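Local coordinates for protein oxidoreductase (Thermotoga maritima, PDB 1ZH8) that binds NADP through an N-terminal Rossmann domain and probably catalyses the reversible oxidation of an alcohol group, as in the GFO/IDH/MocA oxidoreductase family, at residues 36-41 / 45-50; 56-61 / 68-73; 323-328 / 334-339. One frame throughout, in Å; residues are numbered along the deposited sequence.

Interaction 1: 36-41 / 45-50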
loop_
_atom_site.group_PDB
_atom_site.type_symbol
_atom_site.label_atom_id
_atom_site.label_comp_id
_atom_site.label_asym_id
_atom_site.label_seq_id
_atom_site.Cartn_x
_atom_site.Cartn_y
_atom_site.Cartn_z
ATOM N N PRO A 36 -18.468 28.198 -14.538
ATOM C CA PRO A 36 -18.665 28.928 -13.273
ATOM C C PRO A 36 -17.373 29.623 -12.788
ATOM O O PRO A 36 -17.423 30.713 -12.224
ATOM C CB PRO A 36 -19.101 27.834 -12.275
ATOM C CG PRO A 36 -19.487 26.673 -13.099
ATOM C CD PRO A 36 -18.681 26.751 -14.378
ATOM N N ALA A 37 -16.230 28.999 -13.013
ATOM C CA ALA A 37 -14.965 29.626 -12.693
ATOM C C ALA A 37 -14.743 30.863 -13.569
ATOM O O ALA A 37 -14.412 31.939 -13.066
ATOM C CB ALA A 37 -13.842 28.637 -12.841
ATOM N N LEU A 38 -14.964 30.710 -14.874
ATOM C CA LEU A 38 -14.844 31.807 -15.835
ATOM C C LEU A 38 -15.752 32.973 -15.537
ATOM O O LEU A 38 -15.360 34.128 -15.713
ATOM C CB LEU A 38 -15.095 31.302 -17.242
ATOM C CG LEU A 38 -13.861 30.629 -17.838
ATOM C CD1 LEU A 38 -14.220 29.986 -19.198
ATOM C CD2 LEU A 38 -12.637 31.625 -17.934
ATOM N N LYS A 39 -16.963 32.665 -15.070
ATOM C CA LYS A 39 -17.947 33.678 -14.714
ATOM C C LYS A 39 -17.447 34.520 -13.551
ATOM O O LYS A 39 -17.869 35.663 -13.374
ATOM C CB LYS A 39 -19.275 33.025 -14.328
ATOM C CG LYS A 39 -20.206 32.663 -15.485
ATOM C CD LYS A 39 -21.534 32.108 -14.927
ATOM C CE LYS A 39 -22.485 31.627 -16.036
ATOM N NZ LYS A 39 -22.650 32.621 -17.145
ATOM N N ASN A 40 -16.549 33.952 -12.749
ATOM C CA ASN A 40 -15.969 34.692 -11.632
ATOM C C ASN A 40 -14.732 35.481 -12.032
ATOM O O ASN A 40 -14.183 36.227 -11.232
ATOM C CB ASN A 40 -15.665 33.745 -10.473
ATOM C CG ASN A 40 -16.918 33.335 -9.722
ATOM O OD1 ASN A 40 -18.005 33.879 -9.947
ATOM N ND2 ASN A 40 -16.777 32.378 -8.824
ATOM N N LEU A 41 -14.311 35.318 -13.283
ATOM C CA LEU A 41 -13.118 35.967 -13.799
ATOM C C LEU A 41 -13.413 36.814 -15.032
ATOM O O LEU A 41 -12.579 36.911 -15.933
ATOM C CB LEU A 41 -12.053 34.915 -14.121
ATOM C CG LEU A 41 -11.598 34.089 -12.918
ATOM C CD1 LEU A 41 -10.720 32.925 -13.352
ATOM C CD2 LEU A 41 -10.862 34.962 -11.917
ATOM N N PHE A 45 -11.290 37.467 -18.640
ATOM C CA PHE A 45 -11.684 36.680 -19.803
ATOM C C PHE A 45 -12.996 37.155 -20.397
ATOM O O PHE A 45 -13.921 37.528 -19.668
ATOM C CB PHE A 45 -11.815 35.200 -19.422
ATOM C CG PHE A 45 -10.530 34.581 -18.985
ATOM C CD1 PHE A 45 -9.612 34.126 -19.923
ATOM C CD2 PHE A 45 -10.213 34.485 -17.635
ATOM C CE1 PHE A 45 -8.412 33.574 -19.530
ATOM C CE2 PHE A 45 -9.012 33.912 -17.220
ATOM C CZ PHE A 45 -8.109 33.463 -18.159
ATOM N N GLU A 46 -13.062 37.135 -21.722
ATOM C CA GLU A 46 -14.325 37.252 -22.410
ATOM C C GLU A 46 -14.496 36.061 -23.348
ATOM O O GLU A 46 -13.615 35.756 -24.178
ATOM C CB GLU A 46 -14.419 38.559 -23.195
ATOM C CG GLU A 46 -15.857 38.887 -23.651
ATOM C CD GLU A 46 -15.923 39.938 -24.751
ATOM O OE1 GLU A 46 -14.884 40.232 -25.382
ATOM O OE2 GLU A 46 -17.024 40.473 -24.989
ATOM N N ILE A 47 -15.632 35.382 -23.215
ATOM C CA ILE A 47 -15.951 34.286 -24.122
ATOM C C ILE A 47 -16.633 34.850 -25.348
ATOM O O ILE A 47 -17.742 35.356 -25.284
ATOM C CB ILE A 47 -16.790 33.225 -23.447
ATOM C CG1 ILE A 47 -15.975 32.610 -22.291
ATOM C CG2 ILE A 47 -17.259 32.187 -24.480
ATOM C CD1 ILE A 47 -16.787 31.843 -21.287
ATOM N N THR A 48 -15.926 34.776 -26.462
ATOM C CA THR A 48 -16.344 35.388 -27.696
ATOM C C THR A 48 -16.751 34.356 -28.749
ATOM O O THR A 48 -17.395 34.718 -29.740
ATOM C CB THR A 48 -15.199 36.199 -28.282
ATOM O OG1 THR A 48 -14.029 35.368 -28.366
ATOM C CG2 THR A 48 -14.904 37.396 -27.404
ATOM N N ALA A 49 -16.367 33.084 -28.551
ATOM C CA ALA A 49 -16.682 32.030 -29.522
ATOM C C ALA A 49 -16.830 30.667 -28.886
ATOM O O ALA A 49 -16.264 30.390 -27.835
ATOM C CB ALA A 49 -15.648 31.979 -30.655
ATOM N N VAL A 50 -17.566 29.801 -29.568
ATOM C CA VAL A 50 -18.003 28.532 -29.016
ATOM C C VAL A 50 -18.210 27.567 -30.181
ATOM O O VAL A 50 -18.642 27.970 -31.275
ATOM C CB VAL A 50 -19.308 28.749 -28.181
ATOM C CG1 VAL A 50 -20.229 27.577 -28.243
ATOM C CG2 VAL A 50 -18.969 29.085 -26.733
#
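F45 at the start of strand 45-51 meets L38 in the last turn of helix 28-39 and L41 just past it through one backbone hydrogen bond and a small set of apolar contacts. The hydrogen bond runs from F45 N to L41 O, 3.0 Å, with an N-H...O angle of 147°. It closes the short turn between helix and strand, and the carbonyl that accepts it lies at the edge of the F45 ring, near its plane.

The apolar part is centred on L38. Its CD2 sits 4.2 Å from the centroid of the F45 ring, 30° off the ring normal, an off-centre CH-pi contact on the CG-CD2 side; CD2 of L38 is 3.8 Å from F45 CD2. The other branch, CD1, meets I47 CD1 at 3.8 Å, so the two methyls of one leucine are divided between two strand residues. L38 crosses each of them at about a right angle. With CG beside the backbone N (chi1 -81°) and CD2 and CD1 spread from it, the L38 branches reach the strand although the CA-CB bond does not point at it. L41 adds its CB at the edge of the ring, in plane, 4.0 Å from F45 CD2.

Around this, L38 also touches L21 of the central strand 19-24, F45 packs on I19 and I47 on I23, while F295 of helix 290-303 covers L38 and L41. The contact thus lies inside the beta-alpha-beta unit 19-51. With a single hydrogen bond at the turn and methyl-to-ring and methyl-to-methyl packing elsewhere, the helix end is held against the sheet mainly by shape and the exclusion of water.

Interaction 2: 56-61 / 68-73. With NAP (NADP nicotinamide-adenine-dinucleotide phosphate), chain D.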
loop_
_atom_site.group_PDB
_atom_site.type_symbol
_atom_site.label_atom_id
_atom_site.label_comp_id
_atom_site.label_asym_id
_atom_site.label_seq_id
_atom_site.Cartn_x
_atom_site.Cartn_y
_atom_site.Cartn_z
ATOM N N SER A 56 -26.551 21.899 -31.243
ATOM C CA SER A 56 -27.509 22.307 -30.229
ATOM C C SER A 56 -26.844 22.408 -28.848
ATOM O O SER A 56 -27.243 23.243 -28.022
ATOM C CB SER A 56 -28.740 21.384 -30.198
ATOM O OG SER A 56 -28.421 20.137 -29.615
ATOM N N HIS A 57 -25.833 21.570 -28.610
ATOM C CA HIS A 57 -25.061 21.609 -27.370
ATOM C C HIS A 57 -24.243 22.892 -27.248
ATOM O O HIS A 57 -24.127 23.465 -26.151
ATOM C CB HIS A 57 -24.141 20.388 -27.269
ATOM C CG HIS A 57 -24.859 19.117 -26.947
ATOM N ND1 HIS A 57 -24.197 17.944 -26.646
ATOM C CD2 HIS A 57 -26.182 18.836 -26.863
ATOM C CE1 HIS A 57 -25.079 16.993 -26.403
ATOM N NE2 HIS A 57 -26.292 17.506 -26.533
ATOM N N ALA A 58 -23.691 23.336 -28.377
ATOM C CA ALA A 58 -22.925 24.580 -28.442
ATOM C C ALA A 58 -23.838 25.782 -28.277
ATOM O O ALA A 58 -23.429 26.793 -27.689
ATOM C CB ALA A 58 -22.163 24.684 -29.759
ATOM N N GLU A 59 -25.059 25.668 -28.813
ATOM C CA GLU A 59 -26.059 26.729 -28.708
ATOM C C GLU A 59 -26.591 26.893 -27.272
ATOM O O GLU A 59 -26.756 28.023 -26.799
ATOM C CB GLU A 59 -27.201 26.496 -29.690
ATOM C CG GLU A 59 -26.813 26.686 -31.162
ATOM C CD GLU A 59 -27.921 26.265 -32.124
ATOM O OE1 GLU A 59 -28.783 25.431 -31.735
ATOM O OE2 GLU A 59 -27.930 26.765 -33.269
ATOM N N GLU A 60 -26.846 25.770 -26.590
ATOM C CA GLU A 60 -27.257 25.781 -25.176
ATOM C C GLU A 60 -26.157 26.419 -24.338
ATOM O O GLU A 60 -26.421 27.251 -23.481
ATOM C CB GLU A 60 -27.524 24.359 -24.650
ATOM C CG GLU A 60 -28.815 23.679 -25.115
ATOM C CD GLU A 60 -28.767 22.123 -25.014
ATOM O OE1 GLU A 60 -27.941 21.553 -24.242
ATOM O OE2 GLU A 60 -29.570 21.463 -25.722
ATOM N N PHE A 61 -24.917 26.016 -24.591
ATOM C CA PHE A 61 -23.773 26.626 -23.933
ATOM C C PHE A 61 -23.682 28.131 -24.217
ATOM O O PHE A 61 -23.483 28.915 -23.283
ATOM C CB PHE A 61 -22.477 25.923 -24.327
ATOM C CG PHE A 61 -21.286 26.349 -23.513
ATOM C CD1 PHE A 61 -21.012 25.746 -22.298
ATOM C CD2 PHE A 61 -20.448 27.364 -23.960
ATOM C CE1 PHE A 61 -19.909 26.142 -21.545
ATOM C CE2 PHE A 61 -19.350 27.761 -23.208
ATOM C CZ PHE A 61 -19.082 27.156 -22.004
ATOM N N PRO A 68 -21.963 34.518 -27.332
ATOM C CA PRO A 68 -20.768 34.384 -28.149
ATOM C C PRO A 68 -21.157 33.888 -29.539
ATOM O O PRO A 68 -22.239 33.327 -29.710
ATOM C CB PRO A 68 -19.974 33.317 -27.409
ATOM C CG PRO A 68 -21.030 32.471 -26.790
ATOM C CD PRO A 68 -22.106 33.408 -26.377
ATOM N N ALA A 69 -20.285 34.087 -30.518
ATOM C CA ALA A 69 -20.500 33.498 -31.835
ATOM C C ALA A 69 -20.401 31.967 -31.771
ATOM O O ALA A 69 -19.535 31.427 -31.078
ATOM C CB ALA A 69 -19.524 34.066 -32.825
ATOM N N VAL A 70 -21.311 31.279 -32.465
ATOM C CA VAL A 70 -21.326 29.816 -32.510
ATOM C C VAL A 70 -20.817 29.302 -33.873
ATOM O O VAL A 70 -21.300 29.706 -34.918
ATOM C CB VAL A 70 -22.738 29.242 -32.201
ATOM C CG1 VAL A 70 -22.731 27.708 -32.225
ATOM C CG2 VAL A 70 -23.234 29.726 -30.860
ATOM N N PHE A 71 -19.849 28.394 -33.843
ATOM C CA PHE A 71 -19.252 27.859 -35.063
ATOM C C PHE A 71 -19.525 26.367 -35.250
ATOM O O PHE A 71 -19.520 25.594 -34.287
ATOM C CB PHE A 71 -17.742 28.128 -35.067
ATOM C CG PHE A 71 -17.398 29.584 -35.116
ATOM C CD1 PHE A 71 -17.416 30.275 -36.330
ATOM C CD2 PHE A 71 -17.093 30.279 -33.949
ATOM C CE1 PHE A 71 -17.126 31.637 -36.385
ATOM C CE2 PHE A 71 -16.790 31.639 -33.990
ATOM C CZ PHE A 71 -16.807 32.323 -35.216
ATOM N N ASP A 72 -19.750 25.976 -36.503
ATOM C CA ASP A 72 -19.902 24.571 -36.865
ATOM C C ASP A 72 -18.591 23.795 -36.735
ATOM O O ASP A 72 -18.602 22.588 -36.537
ATOM C CB ASP A 72 -20.467 24.445 -38.285
ATOM C CG ASP A 72 -21.929 24.911 -38.388
ATOM O OD1 ASP A 72 -22.678 24.784 -37.389
ATOM O OD2 ASP A 72 -22.341 25.383 -39.478
ATOM N N SER A 73 -17.462 24.489 -36.841
ATOM C CA SER A 73 -16.173 23.825 -36.705
ATOM C C SER A 73 -15.125 24.669 -35.978
ATOM O O SER A 73 -15.120 25.900 -36.032
ATOM C CB SER A 73 -15.642 23.364 -38.081
ATOM O OG SER A 73 -15.005 24.431 -38.748
HETATM P PA NAP D . -17.723 15.246 -22.262
HETATM O O1A NAP D . -18.915 15.607 -21.451
HETATM O O2A NAP D . -17.941 14.092 -23.149
HETATM O O5B NAP D . -17.239 16.558 -23.048
HETATM C C5B NAP D . -16.610 16.444 -24.304
HETATM C C4B NAP D . -17.219 17.483 -25.225
HETATM O O4B NAP D . -16.472 17.567 -26.432
HETATM C C3B NAP D . -18.646 17.124 -25.626
HETATM O O3B NAP D . -19.322 18.344 -25.704
HETATM C C2B NAP D . -18.430 16.530 -27.007
HETATM O O2B NAP D . -19.472 16.351 -27.961
HETATM C C1B NAP D . -17.365 17.468 -27.531
HETATM N N9A NAP D . -16.700 16.906 -28.704
HETATM C C8A NAP D . -16.457 15.581 -28.990
HETATM N N7A NAP D . -15.803 15.520 -30.171
HETATM C C5A NAP D . -15.635 16.786 -30.637
HETATM C C6A NAP D . -15.047 17.309 -31.781
HETATM N N6A NAP D . -14.520 16.512 -32.695
HETATM N N1A NAP D . -15.008 18.665 -31.975
HETATM C C2A NAP D . -15.571 19.503 -31.043
HETATM N N3A NAP D . -16.162 18.994 -29.915
HETATM C C4A NAP D . -16.189 17.661 -29.717
HETATM O O3 NAP D . -16.519 14.890 -21.275
HETATM P PN NAP D . -15.959 15.879 -20.137
HETATM O O1N NAP D . -16.453 17.288 -20.243
HETATM O O2N NAP D . -16.130 15.055 -18.948
HETATM O O5D NAP D . -14.375 15.950 -20.423
HETATM C C5D NAP D . -13.776 16.800 -21.385
HETATM C C4D NAP D . -12.338 17.088 -20.960
HETATM O O4D NAP D . -12.352 17.654 -19.654
HETATM C C3D NAP D . -11.518 15.798 -20.870
HETATM O O3D NAP D . -10.218 15.994 -21.376
HETATM C C2D NAP D . -11.438 15.487 -19.395
HETATM O O2D NAP D . -10.253 14.804 -19.044
HETATM C C1D NAP D . -11.532 16.878 -18.786
HETATM N N1N NAP D . -12.086 16.818 -17.436
HETATM C C2N NAP D . -11.333 17.314 -16.410
HETATM C C3N NAP D . -11.805 17.274 -15.095
HETATM C C7N NAP D . -11.082 18.017 -13.999
HETATM O O7N NAP D . -11.611 17.893 -12.700
HETATM N N7N NAP D . -9.991 18.767 -14.252
HETATM C C4N NAP D . -13.069 16.724 -14.840
HETATM C C5N NAP D . -13.842 16.231 -15.899
HETATM C C6N NAP D . -13.336 16.282 -17.201
HETATM P P2B NAP D . -20.951 16.974 -28.092
HETATM O O1X NAP D . -20.927 18.316 -28.791
HETATM O O2X NAP D . -21.588 17.164 -26.734
HETATM O O3X NAP D . -21.705 15.954 -28.917
#
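A58 and V70 make the direct apolar contact between helix 55-65 and strand 69-71: A58 CB lies 3.9 Å from V70 CG1. That methyl is anti to the backbone N of V70 (chi1 -179°), which carries it to the helix. The aliphatic part of E59 borders the same methyl, with CG 4.3 Å from V70 CG1. No hydrogen bond joins the two segments.

Charge enters through R55, one turn before E59, which forms salt bridges with both E59 and D72. The two carboxylates, with E59 OE2 and D72 OD1 7.0 Å apart, thus share a cation that is likely to ease their mutual repulsion.

The polar contact with the cofactor belongs to H57. Its ND1 donates to O2X of the NADP 2'-phosphate, 2.7 Å away, and the N-H...O angle of 163° makes the bond nearly straight; O2X lies at the ring edge, in plane. A leucine here would probably leave O2X without this donor and weaken the grip on the 2'-phosphate. S52 and T54, just ahead of the helix, also hydrogen-bond to the cofactor.

Strand 45-51, helix 55-65 and strand 69-71 form a beta-alpha-beta unit of the Rossmann fold, in which the start of the helix after the second strand reads the adenosine ribose end, here carrying the phosphate that distinguishes NADP from NAD.

Interaction 3: 323-328 / 334-339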
loop_
_atom_site.group_PDB
_atom_site.type_symbol
_atom_site.label_atom_id
_atom_site.label_comp_id
_atom_site.label_asym_id
_atom_site.label_seq_id
_atom_site.Cartn_x
_atom_site.Cartn_y
_atom_site.Cartn_z
ATOM N N ILE A 323 1.261 7.202 -14.249
ATOM C CA ILE A 323 0.141 6.289 -14.472
ATOM C C ILE A 323 0.460 5.272 -15.559
ATOM O O ILE A 323 0.255 4.068 -15.364
ATOM C CB ILE A 323 -1.166 7.039 -14.801
ATOM C CG1 ILE A 323 -1.562 7.953 -13.626
ATOM C CG2 ILE A 323 -2.291 6.060 -15.104
ATOM C CD1 ILE A 323 -1.830 7.211 -12.368
ATOM N N GLU A 324 0.992 5.726 -16.689
ATOM C CA GLU A 324 1.335 4.776 -17.747
ATOM C C GLU A 324 2.311 3.680 -17.246
ATOM O O GLU A 324 2.166 2.517 -17.592
ATOM C CB GLU A 324 1.863 5.485 -18.986
ATOM C CG GLU A 324 2.117 4.537 -20.165
ATOM C CD GLU A 324 2.273 5.246 -21.502
ATOM O OE1 GLU A 324 1.747 6.376 -21.682
ATOM O OE2 GLU A 324 2.917 4.653 -22.384
ATOM N N ALA A 325 3.269 4.054 -16.405
ATOM C CA ALA A 325 4.171 3.074 -15.787
ATOM C C ALA A 325 3.428 2.026 -14.950
ATOM O O ALA A 325 3.675 0.834 -15.110
ATOM C CB ALA A 325 5.233 3.766 -14.952
ATOM N N CYS A 326 2.535 2.479 -14.068
ATOM C CA CYS A 326 1.663 1.600 -13.292
ATOM C C CYS A 326 0.835 0.629 -14.122
ATOM O O CYS A 326 0.727 -0.540 -13.784
ATOM C CB CYS A 326 0.698 2.432 -12.469
ATOM S SG CYS A 326 1.484 3.324 -11.130
ATOM N N VAL A 327 0.233 1.127 -15.196
ATOM C CA VAL A 327 -0.604 0.325 -16.086
ATOM C C VAL A 327 0.196 -0.801 -16.697
ATOM O O VAL A 327 -0.279 -1.938 -16.765
ATOM C CB VAL A 327 -1.256 1.188 -17.206
ATOM C CG1 VAL A 327 -1.856 0.321 -18.313
ATOM C CG2 VAL A 327 -2.335 2.070 -16.621
ATOM N N ARG A 328 1.424 -0.510 -17.106
ATOM C CA ARG A 328 2.206 -1.539 -17.760
ATOM C C ARG A 328 3.113 -2.367 -16.845
ATOM O O ARG A 328 3.644 -3.407 -17.274
ATOM C CB ARG A 328 2.921 -0.989 -18.995
ATOM C CG ARG A 328 4.128 -0.117 -18.749
ATOM C CD ARG A 328 4.388 0.697 -20.020
ATOM N NE ARG A 328 5.815 0.863 -20.294
ATOM C CZ ARG A 328 6.319 1.696 -21.206
ATOM N NH1 ARG A 328 5.518 2.467 -21.955
ATOM N NH2 ARG A 328 7.639 1.763 -21.358
ATOM N N VAL A 334 9.208 -0.499 -12.748
ATOM C CA VAL A 334 9.363 0.361 -13.903
ATOM C C VAL A 334 9.985 1.677 -13.454
ATOM O O VAL A 334 9.462 2.338 -12.566
ATOM C CB VAL A 334 8.024 0.660 -14.592
ATOM C CG1 VAL A 334 8.251 1.582 -15.813
ATOM C CG2 VAL A 334 7.301 -0.638 -14.982
ATOM N N PHE A 335 11.114 2.032 -14.052
ATOM C CA PHE A 335 11.751 3.316 -13.807
ATOM C C PHE A 335 11.070 4.357 -14.699
ATOM O O PHE A 335 11.148 4.301 -15.940
ATOM C CB PHE A 335 13.246 3.233 -14.109
ATOM C CG PHE A 335 14.028 2.421 -13.102
ATOM C CD1 PHE A 335 14.554 3.021 -11.960
ATOM C CD2 PHE A 335 14.241 1.058 -13.298
ATOM C CE1 PHE A 335 15.278 2.287 -11.036
ATOM C CE2 PHE A 335 14.963 0.310 -12.355
ATOM C CZ PHE A 335 15.490 0.941 -11.218
ATOM N N VAL A 336 10.402 5.307 -14.056
ATOM C CA VAL A 336 9.568 6.286 -14.745
ATOM C C VAL A 336 10.308 7.091 -15.807
ATOM O O VAL A 336 9.784 7.307 -16.891
ATOM C CB VAL A 336 8.866 7.233 -13.751
ATOM C CG1 VAL A 336 7.971 8.210 -14.504
ATOM C CG2 VAL A 336 8.027 6.425 -12.769
ATOM N N SER A 337 11.524 7.528 -15.502
ATOM C CA SER A 337 12.372 8.154 -16.518
ATOM C C SER A 337 12.380 7.473 -17.891
ATOM O O SER A 337 12.410 8.170 -18.896
ATOM C CB SER A 337 13.802 8.263 -16.030
ATOM O OG SER A 337 13.910 9.403 -15.211
ATOM N N SER A 338 12.353 6.140 -17.934
ATOM C CA SER A 338 12.506 5.395 -19.193
ATOM C C SER A 338 11.352 5.630 -20.160
ATOM O O SER A 338 11.454 5.299 -21.338
ATOM C CB SER A 338 12.679 3.892 -18.948
ATOM O OG SER A 338 11.476 3.308 -18.474
ATOM N N LEU A 339 10.262 6.202 -19.657
ATOM C CA LEU A 339 9.113 6.521 -20.490
ATOM C C LEU A 339 9.254 7.914 -21.062
ATOM O O LEU A 339 8.623 8.248 -22.059
ATOM C CB LEU A 339 7.812 6.437 -19.678
ATOM C CG LEU A 339 7.073 5.098 -19.545
ATOM C CD1 LEU A 339 7.849 4.070 -18.729
ATOM C CD2 LEU A 339 5.698 5.326 -18.941
#
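L339 and V334 pack on A325 from the C-terminal end of the chain. A325 CB meets V334 CG1 at 3.8 Å, and V334 CG2 lies near the A325 carbonyl oxygen; L339 CD2 comes within 3.7 Å of A325 N. V336 CG2 adds a more distant touch to the same alanine CB.

L339 is also framed by two longer side chains. Its CD2 packs against the start of the E324 chain, 3.8 Å from E324 CB. Its other methyl, CD1, lies over one face of the R328 guanidinium, 3.5 Å from NH2 and displaced toward the rim, while the two side chains run past each other in opposite directions. R328 adopts the sterically crowded rotamer, CG between backbone N and carbonyl carbon (chi1 75°), and a bend at chi3 turns the flat group across the leucine.

Behind this layer, R328 NH1 forms a salt bridge with E324 OE2 at 3.4 Å, within the helix, which ties the guanidinium down. E324 OE1 accepts a hydrogen bond from V119 N, so the carboxylate has two partners. On the other segment, F335 O accepts from both S338 N and S338 OG, the latter at 2.7 Å, and thereby fixes the tight 3-10 turn that delivers L339.

Farther out, V334 and V336 bond through their backbones to strand 214-222, and I217 of that strand touches both A325 and V334. Helix 313-329 thus packs on the mixed sheet of the C-terminal half, through A325 and C326, and the edge strand 334-335 is added after the helix: a helix-on-sheet layer completed by the chain's end.

In the fold
Interactions 1 and 2 are neighbours in one Rossmann sheet: strands 45-51 and 69-71 pair side by side, with V50 O 2.9 Å from F71 N, and V50 itself packs on A58 and F61 of helix 55-65. Interaction 1 is mostly buried and apolar; interaction 2 is only partly buried, and its helix also carries H57, which donates to the NADP 2'-phosphate. Interaction 3, across the chain's centre and about 37 Å from interaction 1 between centres, belongs to the mixed sheet. There a contact centred on buried A325 and L339, with V334 beside them, grades toward the solvent side, where exposed R328 pairs with partly exposed E324. No hydrogen bond crosses between the segments in interaction 2 or 3, unlike interaction 1.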